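Long-range contacts in protein (CD58) (Homo sapiens, PDB 1CCZ), which binds the T-cell adhesion receptor CD2 through its N-terminal immunoglobulin-like domain and so probably serves as a cell-surface adhesion ligand: residues Gly11-His16 and Phe88-Leu93; Trp28-Asp33 and Asp71-Glu76; Ala36-Ser41 and Val53-Val58; Ser47-Arg52 and Leu62-Leu67. One frame throughout, in Å; residues are numbered along the deposited sequence.

In the fold
All four contacts belong to the N-terminal immunoglobulin-like domain, a sandwich of two beta sheets. Contacts 1 and 3 run between the sheets and are apolar, with no hydrogen bond across either; contact 1 is buried, whereas contact 3 lies farther from the centre of the chain and is partly exposed. Contact 2 stays within the larger sheet, where backbone bonds and charged side chains pair strands 26-30 and 73-78. Contact 4 joins a loop to the end of strand 62-64 through an arginine whose salt bridge to Asp-71 leads into contact 2. Strand 13-15 of contact 1 and strand 53-55 of contact 3 flank strand 62-64 on its two sides.

Contact 1: residues Gly11-His16 and Phe88-Leu93; sequences GNVTFH and FFLYVL. With NAG (2-acetamido-2-deoxy-beta-D-glucopyranose), chain B.
Phe-15 and Phe-88 meet in an exchange of methylene for ring. CB of Phe-15 stands over the face of the Phe-88 ring, 3.8 Å from its centroid, and CB of Phe-88 does the same to the Phe-15 ring at 4.1 Å from that centroid. The side chains slide past each other in opposite directions; the ring planes, 19° apart, barely overlap, and two CH-pi contacts take the place of a full stack. Like first torsions on nearly antiparallel strands (chi1 -65° in Phe-15, -68° in Phe-88) send the two rings past each other, each to the other's CB. The edge of the Phe-88 ring also meets the backbone of His-16, CZ lying 3.4 Å from O.

Two residues on along the strand from Phe-88, Leu-90 packs against both Phe-15 and Val-13. Its CB touches CZ of Phe-15 at 3.8 Å, at the edge of that ring, the two side chains crossing at about a right angle. Its CD1 faces CG2 of Val-13 tip to tip at 3.9 Å. Tyr-75 adds another ring beside Phe-15. Strands 13-15 and 88-93 belong to opposite sheets of the immunoglobulin sandwich, their axes 9.5 Å apart. Asn-12, just before the first strand, bears an N-linked sugar on ND2, away from this interior. With no hydrogen bond across the gap, the sheets meet here mainly through apolar packing of rings, methylenes and methyls.

Contact 2: residues Trp28-Asp33 and Asp71-Glu76; sequences WKKQKD and DEDEYE
NZ of Lys-30 is gripped by two oxygens: OD2 of Asp-73, in a salt bridge of 2.8 Å that uses the anti lone pair, and the backbone O of Ser-70. The lysine reaches them along the Tyr-75 ring. Its CG sits over one face, 4.0 Å from the centroid and offset toward the rim, and the chain stays extended until it bends at the last torsion (chi4 -82°). The phenol is fixed in turn by its OH, which donates to Asp-71 O at 2.8 Å on a lone pair in the carbonyl plane. This is the tyrosine corner of Greek-key immunoglobulin domains.

Lys-29 and Glu-76 form an antiparallel hydrogen-bonded pair, N of Lys-29 to O of Glu-76 at 2.9 Å and N of Glu-76 to O of Lys-29 at 2.8 Å. Lys-30 and Tyr-75 follow as a non-hydrogen-bonded pair. Beyond them, at the type II' turn of residues 30-33, N of Gln-31 donates to Glu-74 O at 2.9 Å and weakly to OE2 of Glu-76. Asp-73 OD1 takes the N-H of Glu-74, so its carboxylate serves backbone and lysine at once. The aliphatic part of Lys-30 thus lies on the tyrosine face, while its ammonium, held beyond the ring, probably has its charge offset by Asp-73.

Contact 3: residues Ala36-Ser41 and Val53-Val58; sequences AELENS and VYLDTV
Leu-38 and Leu-55 reach toward each other tip to tip, CG of Leu-38 lying 3.8 Å from CD2 of Leu-55. The same CD2 comes within 3.8 Å of the carbonyl carbon of Glu-37, so this methyl packs against backbone as well as side chain. CD1 of Leu-38 turns to Thr-57, which it crosses at about a right angle, 3.4 Å from CA and 3.6 Å from CG2. The threonine presents its methyl because CG2 lies anti to the carbonyl carbon, with OG1 at chi1 65°. At the other end CB of Ala-36 meets CG2 of Val-53 at 4.1 Å.

The two strands face each other across the sandwich: 36-39 lies in the larger sheet and 53-55 is an outermost strand of the three-stranded one. Their directions differ by 31° and their axes are 8.1 Å apart at closest approach, a gap bridged by apolar side chains without a hydrogen bond.

Around this layer, Phe-43 of the neighbouring strand touches Leu-38, Val-53 and Leu-55, while Val-26 and Trp-28 pack on Leu-55 from strand 26-30. Glu-37 points to the other side of its sheet, where its carboxylate forms salt bridges with Arg-44 and Lys-34. Past the end of strand 53-55, OD1 of Asp-56 receives a weak bond from N of Val-58, 3.3 Å long, and OD2 of the same aspartate binds the hydroxyl of Ser-59.

Contact 4: residues Ser47-Arg52 and Leu62-Leu67; sequences SSFKNR and LTIYNL. With NAG (2-acetamido-2-deoxy-beta-D-glucopyranose), chain C.
The arginine-aspartate bridge seen in many V-set immunoglobulin domains passes through this contact, where Arg-52 meets the carbonyl of Tyr-65 on its way to Asp-71. NH1 of Arg-52 donates to O of Tyr-65 at 3.2 Å, nearly along the C=O axis and in the guanidinium plane, and forms the salt bridge with OD2 of Asp-71. NE of the same side chain binds Ser-48 O at 2.6 Å, also in the guanidinium plane although above the carbonyl plane of the serine. CG lies between the backbone N and the carbonyl carbon (chi1 58°), and the chain runs extended from there to NE, which carries the guanidinium back to its own loop and across to 62-67.

The backbone of Arg-52 adds a further bond: its O accepts the N-H of Tyr-65 at 2.7 Å, with an N-H...O angle of 173°. A type II turn from Phe-49 to Arg-52 precedes this point, at the entry into strand 53-55, which pairs with strand 62-64 in the smaller sheet of the sandwich.

Phe-49 reaches into the interior. CG2 of Ile-64 touches the edge of its ring, 3.9 Å from CE1, and one ring face lies under NH2 of Arg-52. On the same methyl CG2 of Ile-64, NH1 of Arg-52 rests at 3.7 Å. Two residues after Ile-64, Asn-66 carries an N-linked sugar on ND2.

Contact 1: residues Gly11-His16 and Phe88-Leu93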
# COMPACT_ATOMS: atom_id res chain seq x y z
N GLY A 11 4.83 3.80 8.37
CA GLY A 11 3.90 3.04 9.19
C GLY A 11 4.50 1.68 9.55
O GLY A 11 5.72 1.50 9.54
N ASN A 12 3.65 0.72 9.87
CA ASN A 12 4.16 -0.60 10.21
C ASN A 12 3.22 -1.68 9.71
O ASN A 12 2.08 -1.40 9.34
CB ASN A 12 4.30 -0.72 11.72
CG ASN A 12 2.99 -0.57 12.43
OD1 ASN A 12 2.14 -1.46 12.35
ND2 ASN A 12 2.79 0.54 13.13
N VAL A 13 3.70 -2.91 9.68
CA VAL A 13 2.88 -4.03 9.25
C VAL A 13 3.26 -5.22 10.10
O VAL A 13 4.34 -5.25 10.69
CB VAL A 13 3.15 -4.46 7.79
CG1 VAL A 13 2.56 -3.46 6.83
CG2 VAL A 13 4.65 -4.63 7.56
N THR A 14 2.37 -6.20 10.16
CA THR A 14 2.63 -7.42 10.90
C THR A 14 2.38 -8.59 9.95
O THR A 14 1.34 -8.66 9.31
CB THR A 14 1.72 -7.53 12.11
OG1 THR A 14 2.08 -6.53 13.06
CG2 THR A 14 1.85 -8.91 12.75
N PHE A 15 3.36 -9.48 9.84
CA PHE A 15 3.24 -10.67 9.01
C PHE A 15 2.69 -11.72 9.97
O PHE A 15 3.43 -12.28 10.77
CB PHE A 15 4.61 -11.10 8.48
CG PHE A 15 5.26 -10.10 7.53
CD1 PHE A 15 4.49 -9.23 6.77
CD2 PHE A 15 6.64 -10.04 7.40
CE1 PHE A 15 5.09 -8.31 5.89
CE2 PHE A 15 7.25 -9.13 6.53
CZ PHE A 15 6.48 -8.27 5.78
N HIS A 16 1.38 -11.94 9.90
CA HIS A 16 0.71 -12.90 10.78
C HIS A 16 0.95 -14.34 10.37
O HIS A 16 0.66 -14.74 9.24
CB HIS A 16 -0.79 -12.60 10.83
CG HIS A 16 -1.11 -11.29 11.47
ND1 HIS A 16 -1.10 -11.10 12.84
CD2 HIS A 16 -1.44 -10.09 10.92
CE1 HIS A 16 -1.41 -9.84 13.11
NE2 HIS A 16 -1.61 -9.20 11.96
N PHE A 88 5.89 -13.88 2.40
CA PHE A 88 5.08 -12.67 2.44
C PHE A 88 5.73 -11.66 1.53
O PHE A 88 6.93 -11.41 1.67
CB PHE A 88 5.07 -12.07 3.85
CG PHE A 88 4.35 -12.90 4.86
CD1 PHE A 88 4.97 -14.00 5.45
CD2 PHE A 88 3.05 -12.58 5.24
CE1 PHE A 88 4.30 -14.77 6.41
CE2 PHE A 88 2.37 -13.34 6.20
CZ PHE A 88 2.99 -14.44 6.79
N PHE A 89 4.99 -11.10 0.56
CA PHE A 89 5.60 -10.06 -0.25
C PHE A 89 4.98 -8.75 0.21
O PHE A 89 3.76 -8.54 0.17
CB PHE A 89 5.47 -10.28 -1.79
CG PHE A 89 5.47 -11.75 -2.17
CD1 PHE A 89 4.49 -12.60 -1.66
CD2 PHE A 89 6.51 -12.32 -2.90
CE1 PHE A 89 4.57 -13.96 -1.86
CE2 PHE A 89 6.58 -13.68 -3.10
CZ PHE A 89 5.62 -14.50 -2.58
N LEU A 90 5.85 -7.90 0.73
CA LEU A 90 5.47 -6.62 1.27
C LEU A 90 5.72 -5.50 0.27
O LEU A 90 6.81 -5.40 -0.29
CB LEU A 90 6.27 -6.35 2.56
CG LEU A 90 6.23 -4.93 3.12
CD1 LEU A 90 4.85 -4.67 3.71
CD2 LEU A 90 7.33 -4.73 4.17
N TYR A 91 4.70 -4.68 0.05
CA TYR A 91 4.83 -3.52 -0.82
C TYR A 91 4.69 -2.33 0.12
O TYR A 91 3.84 -2.35 1.02
CB TYR A 91 3.73 -3.51 -1.87
CG TYR A 91 3.75 -4.74 -2.74
CD1 TYR A 91 4.64 -4.83 -3.81
CD2 TYR A 91 2.96 -5.85 -2.44
CE1 TYR A 91 4.75 -6.00 -4.57
CE2 TYR A 91 3.05 -7.04 -3.19
CZ TYR A 91 3.95 -7.11 -4.26
OH TYR A 91 4.10 -8.28 -4.99
N VAL A 92 5.54 -1.32 -0.06
CA VAL A 92 5.50 -0.12 0.78
C VAL A 92 5.03 1.05 -0.09
O VAL A 92 5.71 1.47 -1.03
CB VAL A 92 6.88 0.19 1.36
CG1 VAL A 92 6.82 1.48 2.15
CG2 VAL A 92 7.34 -0.98 2.24
N LEU A 93 3.85 1.57 0.24
CA LEU A 93 3.27 2.63 -0.55
C LEU A 93 3.17 3.95 0.16
O LEU A 93 2.99 4.04 1.37
CB LEU A 93 1.86 2.22 -1.00
CG LEU A 93 1.75 1.07 -2.01
CD1 LEU A 93 1.72 -0.23 -1.27
CD2 LEU A 93 0.48 1.21 -2.79
C1 NAG B . 1.50 0.76 13.75
C2 NAG B . 1.59 1.91 14.75
C3 NAG B . 0.20 2.26 15.35
C4 NAG B . -0.95 2.23 14.31
C5 NAG B . -0.82 1.06 13.33
C6 NAG B . -1.79 1.16 12.17
C7 NAG B . 3.38 2.34 16.30
C8 NAG B . 4.27 1.82 17.42
N2 NAG B . 2.47 1.50 15.83
O3 NAG B . 0.25 3.56 15.94
O4 NAG B . -2.20 2.13 14.99
O5 NAG B . 0.51 1.03 12.77
O6 NAG B . -1.43 0.27 11.12
O7 NAG B . 3.53 3.48 15.87

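Contact 2: residues Trp28-Asp33 and Asp71-Glu76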
# COMPACT_ATOMS: atom_id res chain seq x y z
N TRP A 28 13.48 -15.03 10.37
CA TRP A 28 12.83 -14.25 9.33
C TRP A 28 13.91 -13.72 8.41
O TRP A 28 14.94 -13.19 8.88
CB TRP A 28 12.06 -13.08 9.91
CG TRP A 28 10.72 -13.47 10.38
CD1 TRP A 28 10.37 -13.81 11.66
CD2 TRP A 28 9.51 -13.52 9.60
NE1 TRP A 28 9.02 -14.08 11.72
CE2 TRP A 28 8.47 -13.91 10.48
CE3 TRP A 28 9.21 -13.29 8.25
CZ2 TRP A 28 7.15 -14.06 10.05
CZ3 TRP A 28 7.89 -13.44 7.82
CH2 TRP A 28 6.88 -13.82 8.72
N LYS A 29 13.67 -13.87 7.11
CA LYS A 29 14.60 -13.40 6.10
C LYS A 29 13.89 -12.49 5.12
O LYS A 29 12.69 -12.65 4.87
CB LYS A 29 15.21 -14.58 5.34
CG LYS A 29 16.25 -15.36 6.11
CD LYS A 29 16.60 -16.65 5.38
CE LYS A 29 17.82 -17.34 5.99
NZ LYS A 29 18.11 -18.64 5.31
N LYS A 30 14.64 -11.52 4.60
CA LYS A 30 14.16 -10.57 3.60
C LYS A 30 15.01 -10.99 2.41
O LYS A 30 16.19 -10.65 2.33
CB LYS A 30 14.50 -9.14 4.02
CG LYS A 30 14.18 -8.07 2.98
CD LYS A 30 14.69 -6.72 3.47
CE LYS A 30 14.04 -5.56 2.74
NZ LYS A 30 14.74 -5.33 1.46
N GLN A 31 14.40 -11.74 1.51
CA GLN A 31 15.12 -12.26 0.37
C GLN A 31 15.96 -13.37 1.00
O GLN A 31 15.42 -14.32 1.57
CB GLN A 31 16.04 -11.19 -0.25
CG GLN A 31 15.39 -10.33 -1.33
CD GLN A 31 14.71 -11.15 -2.42
OE1 GLN A 31 14.03 -12.15 -2.15
NE2 GLN A 31 14.89 -10.72 -3.68
N LYS A 32 17.28 -13.24 0.96
CA LYS A 32 18.10 -14.27 1.54
C LYS A 32 18.85 -13.80 2.77
O LYS A 32 19.63 -14.55 3.35
CB LYS A 32 19.09 -14.80 0.50
CG LYS A 32 18.47 -15.76 -0.50
CD LYS A 32 17.99 -17.03 0.18
CE LYS A 32 16.91 -17.73 -0.65
NZ LYS A 32 17.45 -18.49 -1.83
N ASP A 33 18.62 -12.56 3.18
CA ASP A 33 19.33 -12.04 4.34
C ASP A 33 18.46 -12.07 5.58
O ASP A 33 17.24 -11.94 5.50
CB ASP A 33 19.83 -10.64 4.05
CG ASP A 33 20.56 -10.57 2.73
OD1 ASP A 33 21.64 -11.20 2.61
OD2 ASP A 33 20.05 -9.90 1.80
N ASP A 71 12.21 -1.49 2.27
CA ASP A 71 11.55 -2.61 2.94
C ASP A 71 10.65 -3.42 2.04
O ASP A 71 10.22 -4.51 2.41
CB ASP A 71 10.72 -2.11 4.11
CG ASP A 71 11.56 -1.64 5.24
OD1 ASP A 71 12.75 -2.03 5.30
OD2 ASP A 71 11.04 -0.88 6.07
N GLU A 72 10.36 -2.90 0.86
CA GLU A 72 9.51 -3.62 -0.09
C GLU A 72 10.30 -4.83 -0.56
O GLU A 72 11.37 -4.69 -1.15
CB GLU A 72 9.16 -2.75 -1.28
CG GLU A 72 8.38 -3.50 -2.32
CD GLU A 72 7.58 -2.57 -3.21
OE1 GLU A 72 7.02 -1.58 -2.69
OE2 GLU A 72 7.51 -2.84 -4.43
N ASP A 73 9.75 -6.01 -0.34
CA ASP A 73 10.49 -7.20 -0.71
C ASP A 73 9.72 -8.43 -0.31
O ASP A 73 8.61 -8.35 0.24
CB ASP A 73 11.82 -7.19 0.06
CG ASP A 73 12.97 -7.64 -0.78
OD1 ASP A 73 12.76 -8.45 -1.70
OD2 ASP A 73 14.10 -7.18 -0.50
N GLU A 74 10.31 -9.58 -0.59
CA GLU A 74 9.71 -10.83 -0.18
C GLU A 74 10.40 -11.21 1.13
O GLU A 74 11.62 -11.07 1.26
CB GLU A 74 9.96 -11.92 -1.19
CG GLU A 74 8.99 -13.05 -1.01
CD GLU A 74 9.61 -14.39 -1.27
OE1 GLU A 74 10.81 -14.45 -1.60
OE2 GLU A 74 8.87 -15.39 -1.14
N TYR A 75 9.61 -11.67 2.10
CA TYR A 75 10.12 -12.08 3.40
C TYR A 75 9.67 -13.52 3.60
O TYR A 75 8.56 -13.90 3.19
CB TYR A 75 9.55 -11.22 4.52
CG TYR A 75 10.04 -9.79 4.52
CD1 TYR A 75 9.64 -8.88 3.53
CD2 TYR A 75 10.91 -9.34 5.52
CE1 TYR A 75 10.08 -7.55 3.54
CE2 TYR A 75 11.36 -8.01 5.54
CZ TYR A 75 10.94 -7.13 4.54
OH TYR A 75 11.36 -5.82 4.57
N GLU A 76 10.54 -14.30 4.23
CA GLU A 76 10.24 -15.71 4.48
C GLU A 76 10.50 -16.06 5.95
O GLU A 76 11.49 -15.62 6.54
CB GLU A 76 11.09 -16.58 3.55
CG GLU A 76 11.23 -16.04 2.13
CD GLU A 76 12.40 -15.07 1.95
OE1 GLU A 76 13.39 -15.19 2.70
OE2 GLU A 76 12.34 -14.18 1.06

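Contact 3: residues Ala36-Ser41 and Val53-Val58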
# COMPACT_ATOMS: atom_id res chain seq x y z
N ALA A 36 15.44 -11.01 11.55
CA ALA A 36 15.35 -11.16 12.99
C ALA A 36 15.21 -12.63 13.29
O ALA A 36 14.82 -13.41 12.41
CB ALA A 36 14.13 -10.43 13.50
N GLU A 37 15.48 -13.00 14.54
CA GLU A 37 15.38 -14.40 14.94
C GLU A 37 15.16 -14.59 16.43
O GLU A 37 15.42 -13.69 17.22
CB GLU A 37 16.67 -15.13 14.54
CG GLU A 37 17.82 -14.78 15.42
CD GLU A 37 19.16 -15.23 14.89
OE1 GLU A 37 19.28 -15.57 13.70
OE2 GLU A 37 20.13 -15.24 15.67
N LEU A 38 14.63 -15.76 16.79
CA LEU A 38 14.45 -16.20 18.17
C LEU A 38 15.26 -17.49 18.06
O LEU A 38 14.81 -18.48 17.48
CB LEU A 38 13.00 -16.53 18.49
CG LEU A 38 12.10 -15.32 18.77
CD1 LEU A 38 10.68 -15.80 19.05
CD2 LEU A 38 12.64 -14.52 19.95
N GLU A 39 16.49 -17.45 18.57
CA GLU A 39 17.41 -18.57 18.49
C GLU A 39 18.08 -18.87 19.84
O GLU A 39 18.67 -17.98 20.45
CB GLU A 39 18.49 -18.24 17.45
CG GLU A 39 19.44 -19.39 17.13
CD GLU A 39 20.43 -19.03 16.05
OE1 GLU A 39 20.05 -19.06 14.86
OE2 GLU A 39 21.58 -18.70 16.39
N ASN A 40 17.98 -20.12 20.30
CA ASN A 40 18.60 -20.51 21.56
C ASN A 40 18.10 -19.59 22.64
O ASN A 40 18.89 -19.13 23.47
CB ASN A 40 20.12 -20.36 21.48
CG ASN A 40 20.75 -21.23 20.42
OD1 ASN A 40 20.46 -22.43 20.34
ND2 ASN A 40 21.62 -20.64 19.59
N SER A 41 16.80 -19.28 22.61
CA SER A 41 16.18 -18.41 23.63
C SER A 41 16.61 -16.96 23.65
O SER A 41 16.38 -16.25 24.63
CB SER A 41 16.42 -19.00 25.01
OG SER A 41 15.78 -20.26 25.11
N VAL A 53 11.76 -3.83 14.85
CA VAL A 53 10.95 -5.02 14.58
C VAL A 53 10.54 -5.65 15.92
O VAL A 53 11.21 -5.46 16.94
CB VAL A 53 11.71 -6.11 13.75
CG1 VAL A 53 12.14 -5.56 12.41
CG2 VAL A 53 12.91 -6.62 14.51
N TYR A 54 9.42 -6.35 15.94
CA TYR A 54 9.01 -7.06 17.14
C TYR A 54 8.65 -8.47 16.68
O TYR A 54 7.91 -8.66 15.72
CB TYR A 54 7.81 -6.42 17.80
CG TYR A 54 7.16 -7.39 18.76
CD1 TYR A 54 7.83 -7.82 19.91
CD2 TYR A 54 5.88 -7.91 18.51
CE1 TYR A 54 7.26 -8.73 20.78
CE2 TYR A 54 5.30 -8.83 19.38
CZ TYR A 54 6.00 -9.23 20.51
OH TYR A 54 5.44 -10.14 21.37
N LEU A 55 9.16 -9.47 17.39
CA LEU A 55 8.91 -10.85 17.02
C LEU A 55 8.09 -11.58 18.07
O LEU A 55 8.56 -11.79 19.20
CB LEU A 55 10.25 -11.55 16.82
CG LEU A 55 10.33 -12.95 16.20
CD1 LEU A 55 9.31 -13.09 15.07
CD2 LEU A 55 11.74 -13.15 15.67
N ASP A 56 6.87 -11.97 17.71
CA ASP A 56 6.01 -12.71 18.63
C ASP A 56 6.63 -14.08 18.91
O ASP A 56 6.75 -14.91 18.02
CB ASP A 56 4.60 -12.86 18.03
CG ASP A 56 3.59 -13.43 19.02
OD1 ASP A 56 3.88 -13.55 20.23
OD2 ASP A 56 2.48 -13.76 18.57
N THR A 57 7.02 -14.31 20.15
CA THR A 57 7.66 -15.57 20.50
C THR A 57 6.73 -16.77 20.50
O THR A 57 7.18 -17.91 20.56
CB THR A 57 8.26 -15.48 21.88
OG1 THR A 57 7.19 -15.31 22.82
CG2 THR A 57 9.21 -14.29 21.98
N VAL A 58 5.43 -16.51 20.43
CA VAL A 58 4.46 -17.59 20.44
C VAL A 58 4.12 -18.10 19.04
O VAL A 58 4.21 -19.31 18.77
CB VAL A 58 3.16 -17.13 21.11
CG1 VAL A 58 2.13 -18.22 21.03
CG2 VAL A 58 3.44 -16.76 22.54

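Contact 4: residues Ser47-Arg52 and Leu62-Leu67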
# COMPACT_ATOMS: atom_id res chain seq x y z
N SER A 47 20.88 -5.74 10.64
CA SER A 47 20.94 -4.60 9.74
C SER A 47 19.96 -3.49 10.06
O SER A 47 19.85 -3.06 11.21
CB SER A 47 20.73 -5.09 8.31
OG SER A 47 21.38 -6.33 8.13
N SER A 48 19.24 -3.04 9.04
CA SER A 48 18.27 -1.95 9.19
C SER A 48 17.11 -2.28 10.11
O SER A 48 16.35 -1.39 10.48
CB SER A 48 17.71 -1.54 7.83
OG SER A 48 17.34 -2.68 7.07
N PHE A 49 16.96 -3.54 10.48
CA PHE A 49 15.83 -3.88 11.33
C PHE A 49 16.07 -3.80 12.83
O PHE A 49 15.14 -3.92 13.61
CB PHE A 49 15.29 -5.25 10.92
CG PHE A 49 14.78 -5.27 9.51
CD1 PHE A 49 13.47 -4.88 9.24
CD2 PHE A 49 15.62 -5.60 8.45
CE1 PHE A 49 13.01 -4.82 7.92
CE2 PHE A 49 15.18 -5.55 7.13
CZ PHE A 49 13.86 -5.15 6.87
N LYS A 50 17.33 -3.59 13.24
CA LYS A 50 17.62 -3.48 14.66
C LYS A 50 16.83 -2.30 15.20
O LYS A 50 16.80 -1.25 14.59
CB LYS A 50 19.10 -3.21 14.90
CG LYS A 50 19.92 -4.46 15.07
CD LYS A 50 21.04 -4.50 14.05
CE LYS A 50 22.38 -4.28 14.69
NZ LYS A 50 22.69 -5.43 15.58
N ASN A 51 16.17 -2.49 16.32
CA ASN A 51 15.41 -1.42 16.94
C ASN A 51 14.09 -1.08 16.26
O ASN A 51 13.41 -0.15 16.69
CB ASN A 51 16.27 -0.15 17.03
CG ASN A 51 17.52 -0.36 17.90
OD1 ASN A 51 17.42 -0.80 19.05
ND2 ASN A 51 18.69 -0.04 17.35
N ARG A 52 13.70 -1.81 15.22
CA ARG A 52 12.41 -1.51 14.61
C ARG A 52 11.58 -2.70 14.17
O ARG A 52 10.80 -2.60 13.23
CB ARG A 52 12.55 -0.53 13.45
CG ARG A 52 13.45 -0.96 12.35
CD ARG A 52 13.14 -0.17 11.12
NE ARG A 52 13.86 -0.69 9.97
CZ ARG A 52 13.30 -0.91 8.79
NH1 ARG A 52 12.02 -0.66 8.62
NH2 ARG A 52 14.03 -1.37 7.78
N LEU A 62 6.00 -11.49 12.74
CA LEU A 62 6.94 -10.37 12.71
C LEU A 62 6.24 -9.04 12.46
O LEU A 62 5.40 -8.94 11.56
CB LEU A 62 7.97 -10.58 11.60
CG LEU A 62 9.02 -9.48 11.42
CD1 LEU A 62 9.94 -9.51 12.62
CD2 LEU A 62 9.82 -9.70 10.16
N THR A 63 6.59 -8.03 13.25
CA THR A 63 6.05 -6.69 13.06
C THR A 63 7.24 -5.80 12.72
O THR A 63 8.24 -5.81 13.42
CB THR A 63 5.37 -6.15 14.32
OG1 THR A 63 4.18 -6.90 14.57
CG2 THR A 63 4.96 -4.68 14.12
N ILE A 64 7.14 -5.07 11.61
CA ILE A 64 8.20 -4.15 11.18
C ILE A 64 7.68 -2.72 11.35
O ILE A 64 6.61 -2.38 10.84
CB ILE A 64 8.55 -4.36 9.70
CG1 ILE A 64 8.93 -5.82 9.46
CG2 ILE A 64 9.69 -3.43 9.30
CD1 ILE A 64 9.22 -6.16 8.01
N TYR A 65 8.42 -1.89 12.07
CA TYR A 65 8.01 -0.51 12.30
C TYR A 65 8.75 0.45 11.39
O TYR A 65 9.79 0.11 10.82
CB TYR A 65 8.25 -0.11 13.76
CG TYR A 65 7.52 -0.97 14.75
CD1 TYR A 65 6.19 -0.71 15.08
CD2 TYR A 65 8.15 -2.07 15.35
CE1 TYR A 65 5.50 -1.51 15.99
CE2 TYR A 65 7.47 -2.88 16.27
CZ TYR A 65 6.15 -2.60 16.58
OH TYR A 65 5.48 -3.39 17.48
N ASN A 66 8.19 1.65 11.26
CA ASN A 66 8.79 2.69 10.45
C ASN A 66 9.23 2.26 9.05
O ASN A 66 10.40 2.40 8.67
CB ASN A 66 9.97 3.28 11.21
CG ASN A 66 10.13 4.75 10.93
OD1 ASN A 66 9.15 5.49 10.78
ND2 ASN A 66 11.39 5.18 10.86
N LEU A 67 8.27 1.76 8.28
CA LEU A 67 8.53 1.27 6.93
C LEU A 67 9.18 2.28 6.01
O LEU A 67 8.89 3.47 6.07
CB LEU A 67 7.23 0.77 6.30
CG LEU A 67 6.62 -0.46 6.98
CD1 LEU A 67 5.25 -0.76 6.40
CD2 LEU A 67 7.55 -1.65 6.75
C1 NAG C . 11.66 6.58 10.65
C2 NAG C . 11.96 7.27 12.02
C3 NAG C . 12.99 8.39 11.85
C4 NAG C . 12.86 9.10 10.48
C5 NAG C . 12.95 8.10 9.30
C6 NAG C . 14.28 8.16 8.57
C7 NAG C . 10.30 7.31 13.80
C8 NAG C . 9.01 7.91 14.35
N2 NAG C . 10.73 7.78 12.63
O3 NAG C . 14.31 7.86 11.99
O4 NAG C . 11.64 9.82 10.41
O5 NAG C . 12.78 6.74 9.76
O6 NAG C . 14.32 7.21 7.51
O7 NAG C . 10.88 6.44 14.44